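Local coordinates for protein leucine--tRNA ligase (Agrobacterium radiobacter, PDB 5AH5) that probably joins L-leucine to its cognate tRNA at the expense of ATP, as a class I aminoacyl-tRNA synthetase that binds zinc, at residues A520-G525 with E558-G563; E208-S213 with E554-L559; Q420-C425 with L448-L453. All coordinates share one frame; numbering follows the deposited sequence.

Interaction 1 of 3, residues A520-G525 with E558-G563; sequences ADVYIG and ELYNQG. With LSS (5'-O-(L-leucylsulfamoyl)adenosine), chain I.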
loop_
_atom_site.group_PDB
_atom_site.type_symbol
_atom_site.label_atom_id
_atom_site.label_comp_id
_atom_site.label_asym_id
_atom_site.label_seq_id
_atom_site.Cartn_x
_atom_site.Cartn_y
_atom_site.Cartn_z
ATOM N N ALA B 520 -12.059 -0.813 -0.282
ATOM C CA ALA B 520 -11.607 0.516 -0.660
ATOM C C ALA B 520 -11.363 0.551 -2.188
ATOM O O ALA B 520 -10.821 -0.342 -2.725
ATOM C CB ALA B 520 -10.354 0.908 0.077
ATOM N N ASP B 521 -11.836 1.553 -2.861
ATOM C CA ASP B 521 -11.599 1.658 -4.311
ATOM C C ASP B 521 -10.139 1.971 -4.592
ATOM O O ASP B 521 -9.561 1.431 -5.509
ATOM C CB ASP B 521 -12.479 2.753 -4.879
ATOM C CG ASP B 521 -13.964 2.438 -4.673
ATOM O OD1 ASP B 521 -14.514 1.642 -5.466
ATOM O OD2 ASP B 521 -14.540 2.912 -3.668
ATOM N N VAL B 522 -9.588 2.920 -3.866
ATOM C CA VAL B 522 -8.228 3.379 -4.095
ATOM C C VAL B 522 -7.517 3.403 -2.729
ATOM O O VAL B 522 -8.055 3.931 -1.778
ATOM C CB VAL B 522 -8.262 4.748 -4.757
ATOM C CG1 VAL B 522 -6.911 5.376 -4.799
ATOM C CG2 VAL B 522 -8.865 4.653 -6.213
ATOM N N TYR B 523 -6.343 2.780 -2.668
ATOM C CA TYR B 523 -5.424 2.832 -1.534
ATOM C C TYR B 523 -4.044 3.305 -1.978
ATOM O O TYR B 523 -3.451 2.716 -2.863
ATOM C CB TYR B 523 -5.275 1.458 -0.952
ATOM C CG TYR B 523 -4.686 1.417 0.458
ATOM C CD1 TYR B 523 -4.966 2.404 1.410
ATOM C CD2 TYR B 523 -3.978 0.325 0.881
ATOM C CE1 TYR B 523 -4.511 2.302 2.762
ATOM C CE2 TYR B 523 -3.483 0.238 2.204
ATOM C CZ TYR B 523 -3.775 1.242 3.140
ATOM O OH TYR B 523 -3.331 1.139 4.480
ATOM N N ILE B 524 -3.569 4.365 -1.379
ATOM C CA ILE B 524 -2.321 5.019 -1.751
ATOM C C ILE B 524 -1.304 4.889 -0.626
ATOM O O ILE B 524 -1.522 5.459 0.431
ATOM C CB ILE B 524 -2.548 6.517 -1.960
ATOM C CG1 ILE B 524 -3.841 6.763 -2.830
ATOM C CG2 ILE B 524 -1.339 7.140 -2.642
ATOM C CD1 ILE B 524 -4.328 8.189 -2.830
ATOM N N GLY B 525 -0.199 4.193 -0.864
ATOM C CA GLY B 525 0.911 4.199 0.071
ATOM C C GLY B 525 2.149 3.475 -0.412
ATOM O O GLY B 525 2.161 2.891 -1.481
ATOM N N GLU B 558 -7.715 -1.050 -6.049
ATOM C CA GLU B 558 -6.588 -0.422 -6.717
ATOM C C GLU B 558 -5.572 0.096 -5.645
ATOM O O GLU B 558 -5.977 0.771 -4.741
ATOM C CB GLU B 558 -7.148 0.723 -7.543
ATOM C CG GLU B 558 -6.275 1.222 -8.661
ATOM C CD GLU B 558 -6.432 0.486 -9.985
ATOM O OE1 GLU B 558 -7.603 0.263 -10.375
ATOM O OE2 GLU B 558 -5.376 0.186 -10.622
ATOM N N LEU B 559 -4.308 -0.327 -5.738
ATOM C CA LEU B 559 -3.184 0.139 -4.946
ATOM C C LEU B 559 -2.240 0.979 -5.794
ATOM O O LEU B 559 -1.734 0.529 -6.771
ATOM C CB LEU B 559 -2.406 -1.046 -4.377
ATOM C CG LEU B 559 -1.070 -0.795 -3.736
ATOM C CD1 LEU B 559 -1.318 -0.143 -2.365
ATOM C CD2 LEU B 559 -0.307 -2.075 -3.471
ATOM N N TYR B 560 -1.972 2.184 -5.345
ATOM C CA TYR B 560 -1.000 3.042 -5.916
ATOM C C TYR B 560 0.130 3.321 -4.901
ATOM O O TYR B 560 -0.113 3.757 -3.756
ATOM C CB TYR B 560 -1.700 4.329 -6.242
ATOM C CG TYR B 560 -2.685 4.199 -7.406
ATOM C CD1 TYR B 560 -2.238 4.107 -8.744
ATOM C CD2 TYR B 560 -4.035 4.132 -7.174
ATOM C CE1 TYR B 560 -3.143 3.998 -9.797
ATOM C CE2 TYR B 560 -4.955 3.999 -8.214
ATOM C CZ TYR B 560 -4.508 3.966 -9.526
ATOM O OH TYR B 560 -5.449 3.869 -10.526
ATOM N N ASN B 561 1.359 3.122 -5.337
ATOM C CA ASN B 561 2.546 3.348 -4.540
ATOM C C ASN B 561 3.243 4.660 -4.883
ATOM O O ASN B 561 4.024 4.690 -5.852
ATOM C CB ASN B 561 3.553 2.203 -4.773
ATOM C CG ASN B 561 3.054 0.854 -4.340
ATOM O OD1 ASN B 561 3.225 -0.087 -5.061
ATOM N ND2 ASN B 561 2.514 0.726 -3.127
ATOM N N GLN B 562 2.952 5.753 -4.177
ATOM C CA GLN B 562 3.661 6.999 -4.409
ATOM C C GLN B 562 5.189 6.807 -4.286
ATOM O O GLN B 562 5.679 6.038 -3.443
ATOM C CB GLN B 562 3.195 8.175 -3.553
ATOM C CG GLN B 562 3.785 8.265 -2.098
ATOM C CD GLN B 562 3.462 7.074 -1.265
ATOM O OE1 GLN B 562 2.567 6.308 -1.600
ATOM N NE2 GLN B 562 4.199 6.891 -0.159
ATOM N N GLY B 563 5.918 7.551 -5.109
ATOM C CA GLY B 563 7.368 7.600 -5.018
ATOM C C GLY B 563 7.893 8.279 -3.769
ATOM O O GLY B 563 7.244 9.184 -3.193
HETATM C C1 LSS I . 3.273 4.009 8.066
HETATM N N1 LSS I . 8.127 9.873 0.457
HETATM O O1 LSS I . 4.032 3.566 7.233
HETATM S S1 LSS I . 4.343 6.229 8.019
HETATM C C2 LSS I . 6.968 9.342 0.071
HETATM N N2 LSS I . 3.334 5.248 8.519
HETATM O O2 LSS I . 5.039 5.419 2.365
HETATM N N3 LSS I . 6.101 8.764 0.930
HETATM O O3 LSS I . 2.298 5.421 2.673
HETATM C C4 LSS I . 6.424 8.730 2.245
HETATM N N4 LSS I . 1.598 3.659 9.886
HETATM O O4 LSS I . 3.546 8.090 4.155
HETATM C C5 LSS I . 7.657 9.188 2.692
HETATM O O5 LSS I . 4.060 6.472 6.467
HETATM C C6 LSS I . 8.528 9.746 1.772
HETATM N N6 LSS I . 9.708 10.251 2.215
HETATM C C7 LSS I . 0.146 1.629 8.023
HETATM N N7 LSS I . 7.717 8.974 4.032
HETATM C C8 LSS I . 6.571 8.344 4.408
HETATM C C9 LSS I . 1.200 2.662 7.618
HETATM N N9 LSS I . 5.778 8.229 3.310
HETATM C CA LSS I . 2.239 3.101 8.666
HETATM C C10 LSS I . 0.835 0.271 8.229
HETATM C C11 LSS I . -0.982 1.628 6.930
HETATM O O1A LSS I . 5.774 5.895 8.061
HETATM C C21 LSS I . 4.482 7.588 3.215
HETATM C C22 LSS I . 4.559 6.124 3.474
HETATM C C23 LSS I . 3.113 5.766 3.827
HETATM C C24 LSS I . 2.662 7.043 4.504
HETATM C C25 LSS I . 2.807 6.988 6.026
HETATM O O2A LSS I . 4.151 7.547 8.586
#
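Asn561 donates from its side-chain ND2 to Gly525 O at 2.7 Å, continuing a parallel strand pairing where the strands themselves stop. The bond is almost straight (177°), and Gly525 O lies in the plane of the Asn561 amide. The Asn561 CG sits beside its own backbone N (chi1 -63°), which turns the amide toward Gly525, just past the end of strand 520-524. Before this point the backbones alone make the ladder. Tyr523 N bonds Glu558 O, Tyr560 N bonds Tyr523 O, and Gly525 N bonds Tyr560 O, each at 2.9 Å. On one face of the sheet, Val522 CG1 meets the edge of the Tyr560 ring at CD2, 3.9 Å away. On the other, Leu559 CD1 packs against the Tyr523 ring, whose OH is hydrogen-bonded to Tyr496 and His533. Gln562 folds at chi2 and points NE2 at the ligand. It donates to LSS N3 at 2.9 Å and weakly to LSS O2. Gly525 CA lies 3.2 Å from LSS O3, so the ligand's ribose comes right up to the backbone. This is a beta-alpha-beta unit of the class I Rossmann-type catalytic fold, with the adenosine bound at the C-terminal ends of its parallel strands.

Interaction 2 of 3, residues E208-S213 with E554-L559; sequences EGWPTS and EPFVEL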
loop_
_atom_site.group_PDB
_atom_site.type_symbol
_atom_site.label_atom_id
_atom_site.label_comp_id
_atom_site.label_asym_id
_atom_site.label_seq_id
_atom_site.Cartn_x
_atom_site.Cartn_y
_atom_site.Cartn_z
ATOM N N GLU B 208 -5.900 -7.131 -10.207
ATOM C CA GLU B 208 -5.367 -6.518 -11.407
ATOM C C GLU B 208 -5.133 -5.030 -11.145
ATOM O O GLU B 208 -4.346 -4.390 -11.839
ATOM C CB GLU B 208 -6.288 -6.770 -12.633
ATOM C CG GLU B 208 -5.495 -6.927 -13.947
ATOM C CD GLU B 208 -4.494 -8.116 -13.977
ATOM O OE1 GLU B 208 -4.678 -9.092 -13.209
ATOM O OE2 GLU B 208 -3.517 -8.088 -14.775
ATOM N N GLY B 209 -5.803 -4.475 -10.122
ATOM C CA GLY B 209 -5.530 -3.084 -9.749
ATOM C C GLY B 209 -4.286 -2.973 -8.861
ATOM O O GLY B 209 -3.980 -1.901 -8.403
ATOM N N TRP B 210 -3.542 -4.033 -8.615
ATOM C CA TRP B 210 -2.267 -3.815 -7.896
ATOM C C TRP B 210 -1.078 -3.894 -8.860
ATOM O O TRP B 210 -1.130 -4.672 -9.791
ATOM C CB TRP B 210 -2.100 -4.891 -6.810
ATOM C CG TRP B 210 -2.995 -4.765 -5.645
ATOM C CD1 TRP B 210 -4.304 -4.427 -5.628
ATOM C CD2 TRP B 210 -2.640 -5.092 -4.308
ATOM N NE1 TRP B 210 -4.774 -4.433 -4.332
ATOM C CE2 TRP B 210 -3.764 -4.871 -3.510
ATOM C CE3 TRP B 210 -1.466 -5.545 -3.710
ATOM C CZ2 TRP B 210 -3.732 -5.048 -2.113
ATOM C CZ3 TRP B 210 -1.445 -5.729 -2.320
ATOM C CH2 TRP B 210 -2.564 -5.469 -1.556
ATOM N N PRO B 211 -0.008 -3.129 -8.613
ATOM C CA PRO B 211 1.210 -3.301 -9.399
ATOM C C PRO B 211 1.707 -4.731 -9.374
ATOM O O PRO B 211 1.629 -5.423 -8.323
ATOM C CB PRO B 211 2.216 -2.398 -8.673
ATOM C CG PRO B 211 1.378 -1.341 -8.094
ATOM C CD PRO B 211 0.110 -1.987 -7.685
ATOM N N THR B 212 2.246 -5.163 -10.515
ATOM C CA THR B 212 2.699 -6.522 -10.665
ATOM C C THR B 212 3.954 -6.695 -9.791
ATOM O O THR B 212 4.230 -7.775 -9.324
ATOM C CB THR B 212 3.047 -6.880 -12.140
ATOM O OG1 THR B 212 4.154 -6.099 -12.536
ATOM C CG2 THR B 212 1.894 -6.599 -13.092
ATOM N N SER B 213 4.692 -5.633 -9.575
ATOM C CA SER B 213 5.820 -5.662 -8.680
ATOM C C SER B 213 5.449 -6.041 -7.219
ATOM O O SER B 213 6.090 -6.903 -6.625
ATOM C CB SER B 213 6.483 -4.289 -8.685
ATOM O OG SER B 213 5.525 -3.262 -8.379
ATOM N N GLU B 554 -11.109 -9.001 -0.237
ATOM C CA GLU B 554 -9.876 -8.263 -0.513
ATOM C C GLU B 554 -10.111 -6.861 -0.112
ATOM O O GLU B 554 -11.147 -6.336 -0.454
ATOM C CB GLU B 554 -9.478 -8.284 -2.007
ATOM C CG GLU B 554 -8.860 -9.607 -2.405
ATOM C CD GLU B 554 -7.412 -9.800 -1.946
ATOM O OE1 GLU B 554 -6.679 -8.821 -1.614
ATOM O OE2 GLU B 554 -6.982 -10.961 -1.956
ATOM N N PRO B 555 -9.163 -6.252 0.637
ATOM C CA PRO B 555 -9.423 -4.936 1.196
ATOM C C PRO B 555 -9.363 -3.799 0.230
ATOM O O PRO B 555 -10.014 -2.789 0.483
ATOM C CB PRO B 555 -8.262 -4.764 2.206
ATOM C CG PRO B 555 -7.199 -5.676 1.688
ATOM C CD PRO B 555 -7.956 -6.843 1.205
ATOM N N PHE B 556 -8.474 -3.887 -0.772
ATOM C CA PHE B 556 -8.125 -2.716 -1.576
ATOM C C PHE B 556 -8.187 -3.085 -3.098
ATOM O O PHE B 556 -7.528 -4.012 -3.545
ATOM C CB PHE B 556 -6.733 -2.186 -1.207
ATOM C CG PHE B 556 -6.457 -2.095 0.296
ATOM C CD1 PHE B 556 -7.157 -1.216 1.091
ATOM C CD2 PHE B 556 -5.401 -2.824 0.880
ATOM C CE1 PHE B 556 -6.885 -1.135 2.476
ATOM C CE2 PHE B 556 -5.105 -2.711 2.239
ATOM C CZ PHE B 556 -5.896 -1.896 3.042
ATOM N N VAL B 557 -9.037 -2.418 -3.841
ATOM C CA VAL B 557 -9.222 -2.756 -5.262
ATOM C C VAL B 557 -7.994 -2.333 -6.075
ATOM O O VAL B 557 -7.329 -3.157 -6.659
ATOM C CB VAL B 557 -10.522 -2.158 -5.842
ATOM C CG1 VAL B 557 -10.618 -2.397 -7.382
ATOM C CG2 VAL B 557 -11.711 -2.804 -5.190
ATOM N N GLU B 558 -7.715 -1.050 -6.049
ATOM C CA GLU B 558 -6.588 -0.422 -6.717
ATOM C C GLU B 558 -5.572 0.096 -5.645
ATOM O O GLU B 558 -5.977 0.771 -4.741
ATOM C CB GLU B 558 -7.148 0.723 -7.543
ATOM C CG GLU B 558 -6.275 1.222 -8.661
ATOM C CD GLU B 558 -6.432 0.486 -9.985
ATOM O OE1 GLU B 558 -7.603 0.263 -10.375
ATOM O OE2 GLU B 558 -5.376 0.186 -10.622
ATOM N N LEU B 559 -4.308 -0.327 -5.738
ATOM C CA LEU B 559 -3.184 0.139 -4.946
ATOM C C LEU B 559 -2.240 0.979 -5.794
ATOM O O LEU B 559 -1.734 0.529 -6.771
ATOM C CB LEU B 559 -2.406 -1.046 -4.377
ATOM C CG LEU B 559 -1.070 -0.795 -3.736
ATOM C CD1 LEU B 559 -1.318 -0.143 -2.365
ATOM C CD2 LEU B 559 -0.307 -2.075 -3.471
HETATM O O HOH W 1 -7.818 -5.296 -8.186
#
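Trp210 NE1 donates to Phe556 O at 2.9 Å, the shortest direct hydrogen bond between 208-213 and 554-559. It fastens the lead-in to helix 212-222 onto the outermost strand of the parallel sheet of the Rossmann-type catalytic fold. The N-H is nearly straight on its target (169°). Phe556 O lies in the indole plane, while the indole nitrogen stands well above the carbonyl plane of Phe556. Val557 O also comes to the indole edge, 3.4 Å from CD1. With chi1 at -71°, the indole of Trp210 swings its NE1 edge to Phe556 O and one face to Leu559. Leu559 covers that face. Its CB sits over the five-membered ring, 3.9 Å from the centroid, as a CH-pi contact. Its CD2 lies farther out, over the six-membered ring near CE3. The far rim of the indole, at CZ2, meets the edge of the Phe556 ring. Phe556 in turn stacks with Tyr523. A backbone bond from Leu559 N to Gly209 O closes the other end of the contact. Gly209 packs close to the corner of the chain at Val557 and Glu558. Pro211, the N-cap residue of the helix, sets its CD 3.3 Å from Leu559 O. One water bridges the two backbones, accepting from Gly209 N at 2.9 Å and donating to Val557 O at 2.7 Å.

Interaction 3 of 3, residues Q420-C425 with L448-L453; sequences QRYWGC and LLPDHL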
loop_
_atom_site.group_PDB
_atom_site.type_symbol
_atom_site.label_atom_id
_atom_site.label_comp_id
_atom_site.label_asym_id
_atom_site.label_seq_id
_atom_site.Cartn_x
_atom_site.Cartn_y
_atom_site.Cartn_z
ATOM N N GLN B 420 6.970 -7.723 23.990
ATOM C CA GLN B 420 7.317 -7.477 25.428
ATOM C C GLN B 420 7.540 -6.021 25.574
ATOM O O GLN B 420 8.616 -5.529 25.941
ATOM C CB GLN B 420 8.521 -8.308 25.924
ATOM C CG GLN B 420 8.315 -9.851 25.808
ATOM C CD GLN B 420 8.150 -10.336 24.330
ATOM O OE1 GLN B 420 8.964 -9.979 23.516
ATOM N NE2 GLN B 420 7.104 -11.100 24.002
ATOM N N ARG B 421 6.466 -5.298 25.348
ATOM C CA ARG B 421 6.510 -3.834 25.306
ATOM C C ARG B 421 5.288 -3.251 25.994
ATOM O O ARG B 421 4.267 -3.857 25.968
ATOM C CB ARG B 421 6.484 -3.451 23.826
ATOM C CG ARG B 421 7.833 -3.639 23.199
ATOM C CD ARG B 421 8.433 -2.286 23.409
ATOM N NE ARG B 421 9.742 -2.332 23.009
ATOM C CZ ARG B 421 10.406 -1.314 22.471
ATOM N NH1 ARG B 421 9.913 -0.081 22.329
ATOM N NH2 ARG B 421 11.617 -1.578 22.125
ATOM N N TYR B 422 5.451 -2.076 26.572
ATOM C CA TYR B 422 4.399 -1.311 27.188
ATOM C C TYR B 422 3.369 -0.720 26.163
ATOM O O TYR B 422 2.143 -0.860 26.343
ATOM C CB TYR B 422 5.012 -0.145 27.959
ATOM C CG TYR B 422 4.023 0.844 28.547
ATOM C CD1 TYR B 422 3.260 0.551 29.698
ATOM C CD2 TYR B 422 3.884 2.098 28.019
ATOM C CE1 TYR B 422 2.367 1.489 30.234
ATOM C CE2 TYR B 422 2.968 2.992 28.501
ATOM C CZ TYR B 422 2.225 2.686 29.655
ATOM O OH TYR B 422 1.336 3.625 30.148
ATOM N N TRP B 423 3.872 -0.084 25.096
ATOM C CA TRP B 423 3.048 0.839 24.328
ATOM C C TRP B 423 2.443 0.090 23.165
ATOM O O TRP B 423 2.954 0.126 22.017
ATOM C CB TRP B 423 3.832 2.084 23.951
ATOM C CG TRP B 423 2.975 3.113 23.319
ATOM C CD1 TRP B 423 3.046 3.529 21.992
ATOM C CD2 TRP B 423 1.891 3.851 23.918
ATOM N NE1 TRP B 423 2.101 4.480 21.773
ATOM C CE2 TRP B 423 1.358 4.677 22.918
ATOM C CE3 TRP B 423 1.287 3.863 25.213
ATOM C CZ2 TRP B 423 0.292 5.561 23.159
ATOM C CZ3 TRP B 423 0.215 4.729 25.458
ATOM C CH2 TRP B 423 -0.296 5.549 24.427
ATOM N N GLY B 424 1.411 -0.681 23.508
ATOM C CA GLY B 424 0.576 -1.401 22.511
ATOM C C GLY B 424 -0.690 -1.888 23.163
ATOM O O GLY B 424 -0.923 -1.726 24.400
ATOM N N CYS B 425 -1.493 -2.545 22.378
ATOM C CA CYS B 425 -2.818 -2.985 22.851
ATOM C C CYS B 425 -2.672 -4.177 23.793
ATOM O O CYS B 425 -2.136 -5.199 23.366
ATOM C CB CYS B 425 -3.654 -3.398 21.653
ATOM S SG CYS B 425 -5.342 -3.805 22.087
ATOM N N LEU B 448 -7.187 -1.704 29.586
ATOM C CA LEU B 448 -6.340 -0.571 29.316
ATOM C C LEU B 448 -4.978 -0.658 30.017
ATOM O O LEU B 448 -4.866 -1.213 31.108
ATOM C CB LEU B 448 -7.036 0.718 29.745
ATOM C CG LEU B 448 -8.390 0.945 29.047
ATOM C CD1 LEU B 448 -8.890 2.302 29.510
ATOM C CD2 LEU B 448 -8.207 0.897 27.505
ATOM N N LEU B 449 -3.985 0.000 29.408
ATOM C CA LEU B 449 -2.682 0.108 29.989
ATOM C C LEU B 449 -2.731 0.812 31.311
ATOM O O LEU B 449 -3.460 1.778 31.418
ATOM C CB LEU B 449 -1.770 0.933 29.090
ATOM C CG LEU B 449 -1.350 0.218 27.808
ATOM C CD1 LEU B 449 -0.575 1.167 26.913
ATOM C CD2 LEU B 449 -0.612 -1.069 28.067
ATOM N N PRO B 450 -1.803 0.486 32.240
ATOM C CA PRO B 450 -1.709 1.373 33.417
ATOM C C PRO B 450 -1.120 2.706 32.971
ATOM O O PRO B 450 -0.354 2.692 32.017
ATOM C CB PRO B 450 -0.716 0.616 34.347
ATOM C CG PRO B 450 0.140 -0.150 33.422
ATOM C CD PRO B 450 -0.723 -0.527 32.225
ATOM N N ASP B 451 -1.461 3.836 33.595
ATOM C CA ASP B 451 -0.866 5.108 33.217
ATOM C C ASP B 451 0.645 5.227 33.373
ATOM O O ASP B 451 1.263 5.984 32.610
ATOM C CB ASP B 451 -1.471 6.284 33.963
ATOM C CG ASP B 451 -2.811 6.714 33.379
ATOM O OD1 ASP B 451 -3.434 5.892 32.699
ATOM O OD2 ASP B 451 -3.248 7.847 33.651
ATOM N N HIS B 452 1.233 4.518 34.345
ATOM C CA HIS B 452 2.667 4.655 34.661
ATOM C C HIS B 452 3.355 3.513 34.026
ATOM O O HIS B 452 2.800 2.452 33.893
ATOM C CB HIS B 452 2.938 4.777 36.185
ATOM C CG HIS B 452 2.474 6.090 36.731
ATOM N ND1 HIS B 452 1.316 6.224 37.463
ATOM C CD2 HIS B 452 2.928 7.350 36.525
ATOM C CE1 HIS B 452 1.124 7.500 37.755
ATOM N NE2 HIS B 452 2.081 8.205 37.186
ATOM N N LEU B 453 4.538 3.784 33.503
ATOM C CA LEU B 453 5.310 2.756 32.856
ATOM C C LEU B 453 6.539 2.537 33.737
ATOM O O LEU B 453 7.068 3.460 34.304
ATOM C CB LEU B 453 5.624 3.175 31.404
ATOM C CG LEU B 453 6.885 3.908 31.011
ATOM C CD1 LEU B 453 8.080 2.952 30.982
ATOM C CD2 LEU B 453 6.639 4.527 29.639
#
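The Tyr422 ring is held between two leucines, with Leu449 on one face and Leu453 on the other. Leu453 CB sits over the ring centre, 3.7 Å from the centroid, in a CH-pi contact. The Leu453 side chain crosses the Tyr422 side chain at about a right angle. On the opposite face Leu449 CD1 lies nearer the rim, 4.2 Å from CZ. The Tyr422 CG is anti to the backbone N (chi1 174°), and the ring extends straight into the loop 448-453. Its hydroxyl donates to Pro450 O at 2.7 Å. The oxygen lies at the ring edge, and the hydroxyl approaches it in the carbonyl plane. This bond and the two leucines together restrict the tilt and rotation of the ring. Pro450 CD packs near Tyr422 CE1. Leu449 also reaches back to the other backbone. Its CD2 lies 3.3 Å from Tyr422 O, and its CD1 lies 3.7 Å from Trp423 CE3. The Leu449 and Trp423 side chains cross at about a right angle. Trp423 is the centre of an inverse gamma turn, closed by Gly424 N on Tyr422 O at 2.9 Å. The Tyr422 and Trp423 side chains run roughly the same way. Trp423 donates from NE1 to Ser79 O and meets Phe80 edge-to-face. The contact thus joins the loop between strands 415-419 and 425-432 to the loop preceding helix 466-469. Helix 82-91 packs on Tyr422 and Trp423, and the start of helix 95-112 packs on Trp423 and Leu453.

From the N terminus, segment 208-213 comes first; interaction 2 closes a loop of 340 residues when it meets 554-559. Interaction 3 is nested inside that loop and closes a short loop of 22 residues between 420-425 and 448-453. Interaction 1 also opens inside the loop of interaction 2, at 520-525, and closes at 558-563 after helix 533-546. The closing segments of interactions 1 and 2 overlap at Glu558 and Leu559, and the two contacts touch directly. Interaction 1 pairs strand 520-524 with the outermost strand 556-560, and interaction 2 ties the lead-in to helix 212-222 to that strand. Interaction 3 stands apart, its centre about 33 Å from that of interaction 1, and joins loops beside the antiparallel sheet.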